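Local coordinates for putative metal binding protein RUMGNA_00854 (Ruminococcus gnavus, PDB 3U7Z) that probably binds calcium ions, several of which lie on its surface in the crystal, although its biological role is not established, at residues V35-S38 with E39-V42; P86-D89 with G90-F93. One frame throughout, in Å; residues are numbered along the deposited sequence.

In the fold
Contact 1 is the turn that ends the chain's principal helix, and contact 2 is the tight turn that leads into strand 92-99. Their centres lie 15 Å apart, yet they meet through the core: Val35 CG2 packs on Val87 CG2 at 4.0 Å. Strand 92-99 joins them as well, because Phe93 of contact 2 lies near its start while Leu95, further along, touches Leu36 and Val42 of contact 1. Each turn holds a calcium ion, and the two ions are 28.1 Å apart. The first sits among several protein ligands from one short piece of chain, whereas Asp89 meets the second through a single carboxylate oxygen.

Contact 1. Residues V35-S38 with E39-V42; sequences VLES and ENLV. With CA (calcium ion), chain D.
Glu37 and Val42 share a calcium ion across the end of the helix. The carboxylate chelates the metal with both oxygens, Glu37 OE1 and Glu37 OE2 each 2.5 Å from the ion, while Val42 O binds it at 2.4 Å. Asn40 contributes its side chain and Asp43 completes the protein ligands, so that all four protein ligands come from a span of seven residues. The Glu37 chain leaves its CA away from residues 39-42 and folds back at chi2 (-73°), which brings the carboxylate round to the metal. Its CG rests 4.0 Å from Val42 CG2, an apolar contact beneath the charged end.

The backbone that presents these ligands is a Schellman motif. Leu41 N donates to Leu36 O at 2.9 Å in a fairly straight bond (161°), and inside that loop Asn40 N reaches Glu37 O from well above the carbonyl plane. Asn40, at the C-prime position with positive phi (50°), reverses the chain and puts its side chain on the metal side. One turn back, Val35 O accepts from both Ser38 N and Ser38 OG, the hydroxyl at 2.6 Å.

On the buried side, Leu36 CB lies 3.9 Å from Val42 CG2, and its CD2 meets CD2 of Leu41. These side chains continue into the core: Leu36 packs on Val11 of strand 7-14, and both Leu36 and Val42 on Leu95 of strand 92-99. Leu41 touches Phe23 of strand 20-27, so the helix end is seated on three neighbouring strands of the mixed sheet before the chain enters strand 42-45.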
ATOM      1  N   VAL A  35       3.443  -7.566  -4.341  1.00 14.05           N
ATOM      2  CA  VAL A  35       3.403  -6.645  -5.448  1.00 15.60           C
ATOM      3  C   VAL A  35       4.164  -5.364  -5.125  1.00 14.05           C
ATOM      4  O   VAL A  35       4.992  -4.908  -5.912  1.00 14.13           O
ATOM      5  CB  VAL A  35       1.958  -6.269  -5.861  1.00 15.95           C
ATOM      6  CG1 VAL A  35       2.036  -5.352  -7.062  1.00 17.85           C
ATOM      7  CG2 VAL A  35       1.043  -7.500  -6.122  1.00 19.18           C
ATOM      8  N   LEU A  36       3.892  -4.822  -3.944  1.00 13.39           N
ATOM      9  CA  LEU A  36       4.514  -3.543  -3.556  1.00 13.74           C
ATOM     10  C   LEU A  36       6.024  -3.694  -3.467  1.00 13.84           C
ATOM     11  O   LEU A  36       6.819  -2.827  -3.942  1.00 15.99           O
ATOM     12  CB  LEU A  36       3.935  -3.110  -2.236  1.00 14.34           C
ATOM     13  CG  LEU A  36       2.432  -2.809  -2.176  1.00 15.38           C
ATOM     14  CD1 LEU A  36       1.898  -2.539  -0.749  1.00 16.70           C
ATOM     15  CD2 LEU A  36       2.106  -1.664  -3.110  1.00 19.83           C
ATOM     16  N   GLU A  37       6.459  -4.831  -2.909  1.00 11.51           N
ATOM     17  CA  GLU A  37       7.899  -5.040  -2.699  1.00 11.78           C
ATOM     18  C   GLU A  37       8.636  -5.480  -3.951  1.00 10.69           C
ATOM     19  O   GLU A  37       9.843  -5.326  -3.996  1.00 12.34           O
ATOM     20  CB  GLU A  37       8.217  -5.976  -1.521  1.00  9.91           C
ATOM     21  CG  GLU A  37       8.034  -5.265  -0.188  1.00  9.69           C
ATOM     22  CD  GLU A  37       9.130  -4.242   0.144  1.00  8.97           C
ATOM     23  OE1 GLU A  37       9.894  -3.783  -0.748  1.00 10.42           O
ATOM     24  OE2 GLU A  37       9.256  -3.886   1.334  1.00 10.27           O
ATOM     25  N   SER A  38       7.895  -5.844  -5.010  1.00 12.79           N
ATOM     26  CA  SER A  38       8.523  -6.273  -6.242  1.00 15.77           C
ATOM     27  C   SER A  38       9.394  -5.212  -6.843  1.00 16.40           C
ATOM     28  O   SER A  38      10.408  -5.514  -7.493  1.00 21.13           O
ATOM     29  CB  SER A  38       7.492  -6.824  -7.237  1.00 17.88           C
ATOM     30  OG  SER A  38       6.640  -5.840  -7.760  1.00 19.24           O
ATOM     31  N   GLU A  39       9.002  -3.945  -6.635  1.00 14.38           N
ATOM     32  CA  GLU A  39       9.708  -2.779  -7.114  0.50 16.42           C
ATOM     33  C   GLU A  39      10.255  -1.938  -5.960  1.00 13.98           C
ATOM     34  O   GLU A  39      10.608  -0.784  -6.156  1.00 16.50           O
ATOM     35  CB  GLU A  39       8.746  -1.915  -7.955  0.50 18.37           C
ATOM     36  CG  GLU A  39       8.229  -2.572  -9.227  0.50 22.29           C
ATOM     37  CD  GLU A  39       9.311  -2.702 -10.291  0.50 26.05           C
ATOM     38  OE1 GLU A  39      10.212  -1.839 -10.341  0.50 27.51           O
ATOM     39  OE2 GLU A  39       9.256  -3.671 -11.077  0.50 27.14           O
ATOM     40  N   ASN A  40      10.296  -2.512  -4.751  1.00 12.76           N
ATOM     41  CA  ASN A  40      10.666  -1.758  -3.579  1.00 11.26           C
ATOM     42  C   ASN A  40       9.886  -0.430  -3.446  1.00 11.58           C
ATOM     43  O   ASN A  40      10.446   0.601  -3.126  1.00 11.79           O
ATOM     44  CB  ASN A  40      12.179  -1.581  -3.472  1.00 10.27           C
ATOM     45  CG  ASN A  40      12.610  -1.190  -2.100  1.00 11.03           C
ATOM     46  OD1 ASN A  40      11.857  -1.301  -1.149  1.00 11.20           O
ATOM     47  ND2 ASN A  40      13.801  -0.724  -1.979  1.00 14.84           N
ATOM     48  N   LEU A  41       8.585  -0.500  -3.625  1.00 10.23           N
ATOM     49  CA  LEU A  41       7.737   0.716  -3.531  1.00 10.01           C
ATOM     50  C   LEU A  41       7.420   1.105  -2.091  1.00  9.66           C
ATOM     51  O   LEU A  41       7.008   2.205  -1.847  1.00 10.87           O
ATOM     52  CB  LEU A  41       6.447   0.515  -4.315  1.00 11.67           C
ATOM     53  CG  LEU A  41       5.452   1.684  -4.433  1.00 15.30           C
ATOM     54  CD1 LEU A  41       6.122   2.878  -5.142  1.00 17.70           C
ATOM     55  CD2 LEU A  41       4.202   1.209  -5.150  1.00 18.58           C
ATOM     56  N   VAL A  42       7.592   0.175  -1.167  1.00  8.80           N
ATOM     57  CA  VAL A  42       7.346   0.400   0.233  1.00  7.72           C
ATOM     58  C   VAL A  42       8.473  -0.152   1.081  1.00  8.03           C
ATOM     59  O   VAL A  42       9.277  -0.989   0.613  1.00  8.68           O
ATOM     60  CB  VAL A  42       6.054  -0.290   0.698  1.00  9.75           C
ATOM     61  CG1 VAL A  42       4.803   0.169  -0.133  1.00 11.33           C
ATOM     62  CG2 VAL A  42       6.161  -1.789   0.708  1.00 10.67           C
TER
HETATM   63 CA    CA D 133      11.207  -2.357   0.849  1.00  8.73          CA
HETATM   64  O   HOH W   1       6.712  -5.387 -10.661  1.00 33.21           O

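Contact 2. Residues P86-D89 with G90-F93; sequences PVSD and GDAF. With CA (calcium ion), chain G.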
ATOM      1  N   PRO A  86      -5.339 -10.100  -0.531  1.00 16.28           N
ATOM      2  CA  PRO A  86      -5.279 -10.761  -1.820  1.00 13.36           C
ATOM      3  C   PRO A  86      -5.446  -9.781  -2.961  1.00 13.59           C
ATOM      4  O   PRO A  86      -6.191  -8.788  -2.830  1.00 15.60           O
ATOM      5  CB  PRO A  86      -6.474 -11.702  -1.807  1.00 16.59           C
ATOM      6  CG  PRO A  86      -6.921 -11.806  -0.466  1.00 19.47           C
ATOM      7  CD  PRO A  86      -6.484 -10.547   0.257  1.00 15.43           C
ATOM      8  N   VAL A  87      -4.750 -10.071  -4.038  1.00 14.54           N
ATOM      9  CA  VAL A  87      -4.821  -9.259  -5.261  1.00 14.11           C
ATOM     10  C   VAL A  87      -5.732  -9.952  -6.282  1.00 11.20           C
ATOM     11  O   VAL A  87      -5.638 -11.168  -6.476  1.00 14.59           O
ATOM     12  CB  VAL A  87      -3.380  -9.071  -5.769  1.00 16.63           C
ATOM     13  CG1 VAL A  87      -3.264  -8.629  -7.239  1.00 19.44           C
ATOM     14  CG2 VAL A  87      -2.672  -8.077  -4.828  1.00 21.55           C
ATOM     15  N   SER A  88      -6.613  -9.188  -6.930  1.00  9.47           N
ATOM     16  CA  SER A  88      -7.479  -9.669  -8.019  1.00  8.21           C
ATOM     17  C   SER A  88      -7.217  -8.872  -9.258  1.00  8.66           C
ATOM     18  O   SER A  88      -6.878  -7.685  -9.193  1.00  9.45           O
ATOM     19  CB  SER A  88      -8.940  -9.489  -7.622  1.00  9.51           C
ATOM     20  OG  SER A  88      -9.260 -10.221  -6.459  1.00 11.71           O
ATOM     21  N   ASP A  89      -7.410  -9.527 -10.403  1.00 10.34           N
ATOM     22  CA  ASP A  89      -7.300  -8.837 -11.671  1.00 10.49           C
ATOM     23  C   ASP A  89      -8.236  -7.637 -11.669  1.00 11.70           C
ATOM     24  O   ASP A  89      -9.413  -7.735 -11.333  1.00 14.42           O
ATOM     25  CB  ASP A  89      -7.578  -9.788 -12.838  1.00 12.27           C
ATOM     26  CG  ASP A  89      -7.325  -9.163 -14.172  1.00 13.43           C
ATOM     27  OD1 ASP A  89      -6.394  -8.362 -14.342  1.00 15.66           O
ATOM     28  OD2 ASP A  89      -8.083  -9.538 -15.119  1.00 17.78           O
ATOM     29  N   GLY A  90      -7.711  -6.505 -12.111  1.00 12.97           N
ATOM     30  CA  GLY A  90      -8.504  -5.298 -12.217  1.00 13.35           C
ATOM     31  C   GLY A  90      -8.547  -4.453 -10.962  1.00 13.53           C
ATOM     32  O   GLY A  90      -9.114  -3.367 -10.989  1.00 15.14           O
ATOM     33  N   ASP A  91      -7.940  -4.915  -9.878  1.00 10.24           N
ATOM     34  CA  ASP A  91      -7.984  -4.155  -8.637  1.00 10.49           C
ATOM     35  C   ASP A  91      -7.290  -2.837  -8.755  1.00  9.06           C
ATOM     36  O   ASP A  91      -6.261  -2.710  -9.417  1.00 10.52           O
ATOM     37  CB  ASP A  91      -7.323  -4.901  -7.471  1.00 10.14           C
ATOM     38  CG  ASP A  91      -8.191  -5.962  -6.812  1.00 12.69           C
ATOM     39  OD1 ASP A  91      -9.415  -6.006  -7.032  1.00 14.91           O
ATOM     40  OD2 ASP A  91      -7.615  -6.731  -6.019  1.00 12.20           O
ATOM     41  N   ALA A  92      -7.837  -1.870  -8.042  1.00 10.89           N
ATOM     42  CA  ALA A  92      -7.170  -0.561  -7.826  1.00  9.57           C
ATOM     43  C   ALA A  92      -7.027  -0.386  -6.311  1.00  9.63           C
ATOM     44  O   ALA A  92      -8.033  -0.440  -5.584  1.00 11.49           O
ATOM     45  CB  ALA A  92      -8.021   0.562  -8.402  1.00 11.58           C
ATOM     46  N   PHE A  93      -5.797  -0.254  -5.845  1.00  7.75           N
ATOM     47  CA  PHE A  93      -5.487  -0.005  -4.467  1.00  6.95           C
ATOM     48  C   PHE A  93      -4.945   1.369  -4.323  1.00  8.57           C
ATOM     49  O   PHE A  93      -4.382   1.927  -5.251  1.00  9.18           O
ATOM     50  CB  PHE A  93      -4.444  -0.964  -3.921  1.00  9.21           C
ATOM     51  CG  PHE A  93      -4.917  -2.367  -3.818  1.00 10.55           C
ATOM     52  CD1 PHE A  93      -5.557  -2.800  -2.688  1.00 11.02           C
ATOM     53  CD2 PHE A  93      -4.702  -3.296  -4.862  1.00 11.13           C
ATOM     54  CE1 PHE A  93      -6.014  -4.113  -2.538  1.00 12.75           C
ATOM     55  CE2 PHE A  93      -5.200  -4.615  -4.737  1.00 11.80           C
ATOM     56  CZ  PHE A  93      -5.831  -5.008  -3.554  1.00 14.51           C
TER
HETATM   57 CA    CA G 139      -9.405 -10.980 -16.200  0.50 19.56          CA
HETATM   58  O   HOH W   2      -8.900  -8.451  -4.453  1.00 19.03           O
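Ser88 and Asp91 hold the two ends of a type II beta turn through paired hydrogen bonds. Asp91 N closes the turn on Ser88 O at 3.0 Å, and the Asp91 carboxylate returns to the first residue, its OD2 taking Ser88 N at 2.8 Å with an N-H...O angle of 154°. The amide hydrogen meets this oxygen from above the carboxylate plane. With CG beside its own backbone N (chi1 -81°), the Asp91 side chain leans back over Ser88, so that both carboxylate oxygens also lie against Ser88 CB. Gly90 occupies the third position of the turn with positive phi (88°), the backbone shape that a type II turn usually gives to glycine.

A water adds a second layer of polar contacts. It donates to Asp91 OD2 at 2.7 Å and to Pro86 O, and accepts from Ser88 OG at 2.7 Å, thereby tying three residues of the loop together.

Metal binding lies on the outer side. Asp89 CG lies opposite its backbone N and beside the carbonyl carbon; OD2 binds a calcium ion at 2.2 Å, while OD1 accepts a hydrogen bond from His8 N at the start of strand 7-14.

Contacts of the Phe93 ring are of two kinds. The ring presents its edge to Pro86 O, with CZ 3.9 Å from that oxygen, and Val87 CG2 makes an apolar approach to CE2 at 4.3 Å. Val87 and Phe93 both also pack on Leu32 of helix 32-38.

The chemistry thus divides the work of two aspartates. The buried Asp91 spends OD2 on an amide and a water, two donors that would tend to stabilise its negative charge, whereas Asp89 uses one oxygen for the calcium ion and the other to join the turn to the neighbouring strand.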